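Local coordinates for protein cerato-platanin 1 (Moniliophthora perniciosa, PDB 3SUJ) that is of unknown function but belongs to the secreted cerato-platanin family, folds as a double-psi beta barrel and binds zinc ions, at residues Ser16-Val21 / Val81-Ser86; Thr67-Ser70 / Thr74-Ser77; Asp99-Arg104 / Gly109-Asp114. All blocks are in the same frame, centred on the assembly; numbering follows the deposited sequence. Where two conformers were deposited one is given.

Interaction 1 (Ser16-Val21 / Val81-Ser86); sequences SSLLSV and VAIDRS
Val21 packs against Ile83 and Asp84 where the chain turns a corner at Asp84, at the end region of strand 76-83 of the double-psi beta barrel. No hydrogen bond runs between 16-21 and 81-86 themselves, a worked example of contact by close packing, while Thr22, just after the loop segment, bonds Asp84 OD1 and Arg85 N. One methyl of Val21, CG2, presses on the backbone, 3.2 Å from Ile83 O; the other, CG1, reaches the tip of the isoleucine at 4.2 Å from CD1. Leu18 adds its own methyl to that tip, with CD1 4.2 Å from Ile83 CD1. Asp84 swings its carboxylate across Val21 because CG is anti to the backbone N (chi1 -160°), which brings OD1 to 3.4 Å from Val21 CA. OD1 accepts from Thr22 N, while OD2 bonds Tyr11 OH; both carboxylate oxygens thus have partners that fix the rotation of the group. Just before Val21 the chain makes a 3-10 turn (18-20). Ser17 O accepts both Ser20 N at 3.0 Å and Ser20 OG at 2.8 Å, and Ser17 OG takes Leu19 N at 3.0 Å in an ST turn. The contact is buried: Phe37 touches Val21, Leu30 meets Ile83, and beyond the corner Arg85 NH1 bonds the carbonyls of Ser50 and Ile52, next to strand 47-49.

Interaction 2 (Thr67-Ser70 / Thr74-Ser77); sequences TYSS and TPKS
Thr67-Tyr68 and Lys76-Ser77 run antiparallel, with Tyr68 and Lys76 forming a hydrogen-bonded pair and Thr67 and Ser77 the non-hydrogen-bonded pair beside it. Tyr68 N donates to Lys76 O over 2.8 Å at 166°, and the return bond, from Lys76 N to Tyr68 O, spans 3.1 Å at 160°. Thr67 CA adds a CA-H...O contact, 3.3 Å from Lys76 O. This is the end of the beta hairpin made by strands 63-68 and 76-83, and where the strands part toward the turn a water takes over the pairing. It donates to Tyr68 O at 2.8 Å and to Thr74 O at 2.7 Å, and accepts from Ser70 N at 3.1 Å. Tyr68 O is thus gripped by both an amide and a water. On one face of the hairpin the hydroxyls of Thr67 and Ser77 meet directly, OG1 to OG 2.7 Å, with either able to donate. Thr67 sets OG1 anti to its carbonyl carbon (chi1 -59°), which turns the hydroxyl to Ser77 and sends the methyl CG2 toward Pro75 CB, 4.2 Å away. On the face carrying Tyr68 and Lys76, the phenol ring leads off from the partner strand, with Ser70 N lying over one ring face near the rim. The Tyr68 side chain touches helix 94-101, with CB against Leu100 and Thr101 also in contact.

Interaction 3 (Asp99-Arg104 / Gly109-Asp114); sequences DLTNKR and GTVNVD
Leu100 and Val113 meet methyl to methyl, their side chains slanting across one another in the seam between helix 94-101 and strand 111-118. Leu100 has CG anti to the backbone N (chi1 -176°), a setting that carries CD2 toward the strand, 3.9 Å from Val113 CG1. On the strand side, the meeting methyl is the one standing anti to the carbonyl carbon, next to the backbone N. A second, looser pair lies one step along: Thr101 turns its methyl rather than its hydroxyl to the strand, with CG2 4.3 Å from Val111 CG1. Val111 and Val113, two residues apart, both aim their CB atoms at the helix, as the alternation of an extended strand requires.

The hydroxyl of Thr101 is bonded on the helix side, not to the strand. OG1 accepts from Arg104 N over 3.1 Å at 145°, an ST motif, and also bonds Met97 O, one turn back in the helix. That double engagement ties the helix end to the loop that follows, where Asn102 has positive phi in a Schellman motif. Arg104, at the N-cap position of helix 105-108, forms a salt bridge through NH2 with Glu107. Gly109, also with positive phi, leads out of that short helix into the strand.

Beyond the two segments, Tyr68 touches Val111, while Leu5 and Ile78 pack on Leu100. The face offered by Val111 and Val113 thus continues over neighbouring strands. Apolar packing of a helix across a mixed sheet, with a Schellman motif at the helix end and a short second helix leading back into a central strand, is how this double-psi beta barrel covers one of its flanks.

After strand 3-7 the chain reaches 16-21, in the long loop before strand 47-49, and this segment meets 81-86 much later; interaction 1 therefore closes a loop of 59 residues. Nested inside it, interaction 2 closes the hairpin, with three residues between its segments, and pairs strand 63-68 with 76-83, the same strand that then runs on to interaction 1 some 25 Å away between centres. Interaction 3 follows in series, spanning helix 105-108, and no loops cross. It adjoins interaction 2: Thr67 O probably accepts a hydrogen bond from Asp114 N at 2.8 Å, joining hairpin, helix and central strand across the barrel from interaction 1.

Interaction 1 (Ser16-Val21 / Val81-Ser86)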
loop_
_atom_site.group_PDB
_atom_site.type_symbol
_atom_site.label_atom_id
_atom_site.label_comp_id
_atom_site.label_asym_id
_atom_site.label_seq_id
_atom_site.Cartn_x
_atom_site.Cartn_y
_atom_site.Cartn_z
ATOM N N SER A 16 -8.124 -11.832 -3.921
ATOM C CA SER A 16 -8.891 -10.802 -4.639
ATOM C C SER A 16 -8.277 -10.428 -5.971
ATOM O O SER A 16 -7.047 -10.433 -6.124
ATOM C CB SER A 16 -8.997 -9.556 -3.745
ATOM O OG SER A 16 -9.739 -9.930 -2.598
ATOM N N SER A 17 -9.088 -10.165 -6.968
ATOM C CA SER A 17 -8.621 -9.876 -8.275
ATOM C C SER A 17 -8.054 -8.453 -8.411
ATOM O O SER A 17 -8.580 -7.505 -7.824
ATOM C CB SER A 17 -9.807 -10.015 -9.252
ATOM O OG SER A 17 -9.427 -9.690 -10.538
ATOM N N LEU A 18 -7.049 -8.262 -9.258
ATOM C CA LEU A 18 -6.634 -6.902 -9.571
ATOM C C LEU A 18 -7.711 -6.130 -10.307
ATOM O O LEU A 18 -7.680 -4.901 -10.362
ATOM C CB LEU A 18 -5.361 -6.837 -10.380
ATOM C CG LEU A 18 -4.068 -6.724 -9.543
ATOM C CD1 LEU A 18 -3.970 -5.361 -8.765
ATOM C CD2 LEU A 18 -3.883 -7.906 -8.641
ATOM N N LEU A 19 -8.718 -6.807 -10.859
ATOM C CA LEU A 19 -9.884 -6.092 -11.425
ATOM C C LEU A 19 -10.730 -5.396 -10.388
ATOM O O LEU A 19 -11.531 -4.520 -10.762
ATOM C CB LEU A 19 -10.725 -7.019 -12.339
ATOM C CG LEU A 19 -9.967 -7.597 -13.497
ATOM C CD1 LEU A 19 -10.889 -8.671 -14.160
ATOM C CD2 LEU A 19 -9.451 -6.518 -14.448
ATOM N N SER A 20 -10.497 -5.662 -9.117
ATOM C CA SER A 20 -11.280 -5.053 -8.022
ATOM C C SER A 20 -10.788 -3.706 -7.502
ATOM O O SER A 20 -11.425 -3.116 -6.643
ATOM C CB SER A 20 -11.391 -6.005 -6.836
ATOM O OG SER A 20 -10.199 -6.110 -6.072
ATOM N N VAL A 21 -9.637 -3.256 -8.033
ATOM C CA VAL A 21 -9.021 -1.999 -7.552
ATOM C C VAL A 21 -8.874 -1.060 -8.720
ATOM O O VAL A 21 -9.035 -1.394 -9.898
ATOM C CB VAL A 21 -7.672 -2.346 -6.853
ATOM C CG1 VAL A 21 -7.895 -3.181 -5.602
ATOM C CG2 VAL A 21 -6.730 -3.031 -7.852
ATOM N N VAL A 81 3.271 -1.408 -2.440
ATOM C CA VAL A 81 2.881 -1.225 -3.803
ATOM C C VAL A 81 1.504 -0.568 -3.852
ATOM O O VAL A 81 0.545 -1.158 -3.270
ATOM C CB VAL A 81 2.884 -2.570 -4.588
ATOM C CG1 VAL A 81 2.440 -2.327 -6.045
ATOM C CG2 VAL A 81 4.297 -3.227 -4.496
ATOM N N ALA A 82 1.344 0.528 -4.549
ATOM C CA ALA A 82 0.078 1.193 -4.657
ATOM C C ALA A 82 -0.700 0.696 -5.861
ATOM O O ALA A 82 -0.236 0.657 -6.997
ATOM C CB ALA A 82 0.309 2.662 -4.852
ATOM N N ILE A 83 -1.923 0.208 -5.559
ATOM C CA ILE A 83 -2.741 -0.458 -6.590
ATOM C C ILE A 83 -4.162 0.107 -6.640
ATOM O O ILE A 83 -4.967 -0.366 -7.509
ATOM C CB ILE A 83 -2.818 -2.008 -6.324
ATOM C CG1 ILE A 83 -3.689 -2.317 -5.062
ATOM C CG2 ILE A 83 -1.421 -2.615 -6.108
ATOM C CD1 ILE A 83 -3.852 -3.868 -4.820
ATOM N N ASP A 84 -4.493 1.008 -5.754
ATOM C CA ASP A 84 -5.900 1.434 -5.572
ATOM C C ASP A 84 -5.925 2.894 -5.174
ATOM O O ASP A 84 -4.933 3.377 -4.535
ATOM C CB ASP A 84 -6.538 0.510 -4.466
ATOM C CG ASP A 84 -8.012 0.459 -4.478
ATOM O OD1 ASP A 84 -8.681 0.707 -5.510
ATOM O OD2 ASP A 84 -8.525 0.049 -3.419
ATOM N N ARG A 85 -6.965 3.624 -5.463
ATOM C CA ARG A 85 -7.069 4.962 -4.921
ATOM C C ARG A 85 -7.440 4.965 -3.429
ATOM O O ARG A 85 -8.274 4.113 -2.981
ATOM C CB ARG A 85 -8.149 5.764 -5.697
ATOM C CG ARG A 85 -8.354 7.181 -5.119
ATOM C CD ARG A 85 -8.938 8.139 -6.155
ATOM N NE ARG A 85 -9.096 9.455 -5.518
ATOM C CZ ARG A 85 -8.069 10.272 -5.245
ATOM N NH1 ARG A 85 -6.838 9.996 -5.622
ATOM N NH2 ARG A 85 -8.272 11.389 -4.536
ATOM N N SER A 86 -6.836 5.827 -2.618
ATOM C CA SER A 86 -7.310 6.168 -1.288
ATOM C C SER A 86 -7.640 7.661 -1.403
ATOM O O SER A 86 -6.924 8.408 -2.079
ATOM C CB SER A 86 -6.139 5.926 -0.300
ATOM O OG SER A 86 -6.591 5.943 1.052
#

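Interaction 2 (Thr67-Ser70 / Thr74-Ser77)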
loop_
_atom_site.group_PDB
_atom_site.type_symbol
_atom_site.label_atom_id
_atom_site.label_comp_id
_atom_site.label_asym_id
_atom_site.label_seq_id
_atom_site.Cartn_x
_atom_site.Cartn_y
_atom_site.Cartn_z
ATOM N N THR A 67 7.519 5.415 6.497
ATOM C CA THR A 67 8.315 5.323 7.720
ATOM C C THR A 67 7.554 5.892 8.872
ATOM O O THR A 67 7.032 6.998 8.846
ATOM C CB THR A 67 9.686 6.081 7.571
ATOM O OG1 THR A 67 10.382 5.465 6.437
ATOM C CG2 THR A 67 10.518 5.880 8.839
ATOM N N TYR A 68 7.491 5.019 9.882
ATOM C CA TYR A 68 6.756 5.364 11.158
ATOM C C TYR A 68 7.757 5.500 12.242
ATOM O O TYR A 68 8.578 4.620 12.459
ATOM C CB TYR A 68 5.734 4.277 11.508
ATOM C CG TYR A 68 4.967 4.540 12.779
ATOM C CD1 TYR A 68 4.139 5.629 12.903
ATOM C CD2 TYR A 68 5.121 3.689 13.850
ATOM C CE1 TYR A 68 3.404 5.855 14.113
ATOM C CE2 TYR A 68 4.384 3.906 15.070
ATOM C CZ TYR A 68 3.606 4.988 15.106
ATOM O OH TYR A 68 2.847 5.221 16.267
ATOM N N SER A 69 7.651 6.662 12.907
ATOM C CA SER A 69 8.513 6.895 14.071
ATOM C C SER A 69 7.629 6.856 15.305
ATOM O O SER A 69 6.912 7.829 15.588
ATOM C CB SER A 69 9.064 8.285 13.938
ATOM O OG SER A 69 9.978 8.275 12.869
ATOM N N SER A 70 7.568 5.690 15.918
ATOM C CA SER A 70 6.786 5.444 17.134
ATOM C C SER A 70 7.205 6.345 18.295
ATOM O O SER A 70 8.359 6.829 18.361
ATOM C CB SER A 70 6.900 3.972 17.534
ATOM O OG SER A 70 6.407 3.762 18.864
ATOM N N THR A 74 12.177 2.778 17.849
ATOM C CA THR A 74 12.902 3.461 16.798
ATOM C C THR A 74 12.180 3.271 15.458
ATOM O O THR A 74 11.231 2.380 15.298
ATOM C CB THR A 74 14.280 2.841 16.623
ATOM O OG1 THR A 74 14.114 1.456 16.855
ATOM C CG2 THR A 74 15.304 3.462 17.637
ATOM N N PRO A 75 12.651 4.008 14.455
ATOM C CA PRO A 75 11.930 4.020 13.196
ATOM C C PRO A 75 11.946 2.693 12.510
ATOM O O PRO A 75 12.761 1.864 12.582
ATOM C CB PRO A 75 12.710 5.060 12.350
ATOM C CG PRO A 75 13.346 5.993 13.383
ATOM C CD PRO A 75 13.771 5.009 14.403
ATOM N N LYS A 76 10.832 2.541 11.762
ATOM C CA LYS A 76 10.591 1.344 10.961
ATOM C C LYS A 76 9.976 1.821 9.656
ATOM O O LYS A 76 9.149 2.720 9.643
ATOM C CB LYS A 76 9.560 0.485 11.749
ATOM C CG LYS A 76 9.054 -0.690 11.059
ATOM C CD LYS A 76 10.054 -1.722 10.743
ATOM C CE LYS A 76 9.350 -2.904 10.069
ATOM N NZ LYS A 76 10.367 -4.017 10.025
ATOM N N SER A 77 10.318 1.109 8.587
ATOM C CA SER A 77 9.753 1.381 7.270
ATOM C C SER A 77 9.124 0.175 6.682
ATOM O O SER A 77 9.601 -0.948 6.898
ATOM C CB SER A 77 10.842 1.845 6.265
ATOM O OG SER A 77 11.531 3.002 6.701
HETATM O O HOH W 1 8.656 3.045 14.752
#

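Interaction 3 (Asp99-Arg104 / Gly109-Asp114)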
loop_
_atom_site.group_PDB
_atom_site.type_symbol
_atom_site.label_atom_id
_atom_site.label_comp_id
_atom_site.label_asym_id
_atom_site.label_seq_id
_atom_site.Cartn_x
_atom_site.Cartn_y
_atom_site.Cartn_z
ATOM N N ASP A 99 3.044 -4.586 10.743
ATOM C CA ASP A 99 4.525 -4.696 10.561
ATOM C C ASP A 99 5.124 -3.329 10.950
ATOM O O ASP A 99 6.088 -3.224 11.698
ATOM C CB ASP A 99 4.858 -5.090 9.120
ATOM C CG ASP A 99 4.668 -6.574 8.864
ATOM O OD1 ASP A 99 4.272 -7.303 9.785
ATOM O OD2 ASP A 99 4.890 -7.003 7.717
ATOM N N LEU A 100 4.538 -2.250 10.440
ATOM C CA LEU A 100 5.069 -0.944 10.604
ATOM C C LEU A 100 5.042 -0.500 12.027
ATOM O O LEU A 100 5.931 0.271 12.464
ATOM C CB LEU A 100 4.252 0.020 9.709
ATOM C CG LEU A 100 4.727 1.438 9.685
ATOM C CD1 LEU A 100 6.208 1.527 9.153
ATOM C CD2 LEU A 100 3.742 2.201 8.835
ATOM N N THR A 101 3.947 -0.789 12.768
ATOM C CA THR A 101 3.644 -0.201 14.055
ATOM C C THR A 101 3.851 -1.180 15.220
ATOM O O THR A 101 3.453 -0.917 16.326
ATOM C CB THR A 101 2.127 0.276 14.101
ATOM O OG1 THR A 101 1.263 -0.875 13.996
ATOM C CG2 THR A 101 1.842 1.324 13.051
ATOM N N ASN A 102 4.463 -2.309 14.939
ATOM C CA ASN A 102 4.645 -3.351 15.970
ATOM C C ASN A 102 3.319 -3.894 16.557
ATOM O O ASN A 102 3.114 -3.917 17.749
ATOM C CB ASN A 102 5.645 -2.920 17.059
ATOM C CG ASN A 102 6.127 -4.116 17.896
ATOM O OD1 ASN A 102 6.030 -5.292 17.463
ATOM N ND2 ASN A 102 6.508 -3.826 19.110
ATOM N N LYS A 103 2.436 -4.245 15.632
ATOM C CA LYS A 103 1.194 -4.977 15.908
ATOM C C LYS A 103 0.132 -4.066 16.532
ATOM O O LYS A 103 -0.699 -4.525 17.337
ATOM C CB LYS A 103 1.412 -6.224 16.800
ATOM C CG LYS A 103 2.454 -7.080 16.133
ATOM C CD LYS A 103 2.701 -8.378 16.950
ATOM C CE LYS A 103 3.743 -9.160 16.169
ATOM N NZ LYS A 103 3.975 -10.537 16.748
ATOM N N ARG A 104 0.113 -2.791 16.175
ATOM C CA ARG A 104 -0.823 -1.823 16.733
ATOM C C ARG A 104 -1.723 -1.214 15.663
ATOM O O ARG A 104 -2.283 -0.127 15.912
ATOM C CB ARG A 104 -0.026 -0.731 17.436
ATOM C CG ARG A 104 0.790 -1.269 18.593
ATOM C CD ARG A 104 1.637 -0.186 19.222
ATOM N NE ARG A 104 0.722 0.614 19.988
ATOM C CZ ARG A 104 0.938 1.891 20.317
ATOM N NH1 ARG A 104 2.035 2.472 19.919
ATOM N NH2 ARG A 104 0.016 2.517 21.037
ATOM N N GLY A 109 -5.366 2.742 14.353
ATOM C CA GLY A 109 -6.319 3.051 13.284
ATOM C C GLY A 109 -5.665 3.778 12.106
ATOM O O GLY A 109 -5.592 3.281 11.003
ATOM N N THR A 110 -5.190 4.982 12.409
ATOM C CA THR A 110 -4.491 5.899 11.414
ATOM C C THR A 110 -3.255 6.489 12.077
ATOM O O THR A 110 -3.368 6.880 13.264
ATOM C CB THR A 110 -5.429 6.989 10.952
ATOM O OG1 THR A 110 -6.545 6.355 10.273
ATOM C CG2 THR A 110 -4.744 7.961 9.985
ATOM N N VAL A 111 -2.107 6.476 11.427
ATOM C CA VAL A 111 -0.852 7.055 11.984
ATOM C C VAL A 111 -0.309 7.995 10.955
ATOM O O VAL A 111 -0.645 7.933 9.786
ATOM C CB VAL A 111 0.172 6.034 12.300
ATOM C CG1 VAL A 111 -0.260 5.109 13.436
ATOM C CG2 VAL A 111 0.616 5.250 11.124
ATOM N N ASN A 112 0.525 8.888 11.378
ATOM C CA ASN A 112 1.325 9.723 10.430
ATOM C C ASN A 112 2.623 9.061 10.109
ATOM O O ASN A 112 3.241 8.489 10.996
ATOM C CB ASN A 112 1.561 11.116 11.049
ATOM C CG ASN A 112 0.258 11.871 11.241
ATOM O OD1 ASN A 112 -0.696 11.764 10.458
ATOM N ND2 ASN A 112 0.207 12.639 12.299
ATOM N N VAL A 113 2.951 9.063 8.837
ATOM C CA VAL A 113 4.215 8.494 8.333
ATOM C C VAL A 113 4.929 9.479 7.435
ATOM O O VAL A 113 4.316 10.345 6.826
ATOM C CB VAL A 113 3.952 7.180 7.546
ATOM C CG1 VAL A 113 3.395 6.075 8.454
ATOM C CG2 VAL A 113 3.052 7.423 6.369
ATOM N N ASP A 114 6.234 9.267 7.318
ATOM C CA ASP A 114 6.958 9.935 6.175
ATOM C C ASP A 114 6.893 9.071 4.966
ATOM O O ASP A 114 6.971 7.868 5.085
ATOM C CB ASP A 114 8.447 10.138 6.586
ATOM C CG ASP A 114 8.591 11.348 7.370
ATOM O OD1 ASP A 114 8.551 12.429 6.745
ATOM O OD2 ASP A 114 8.658 11.246 8.590
#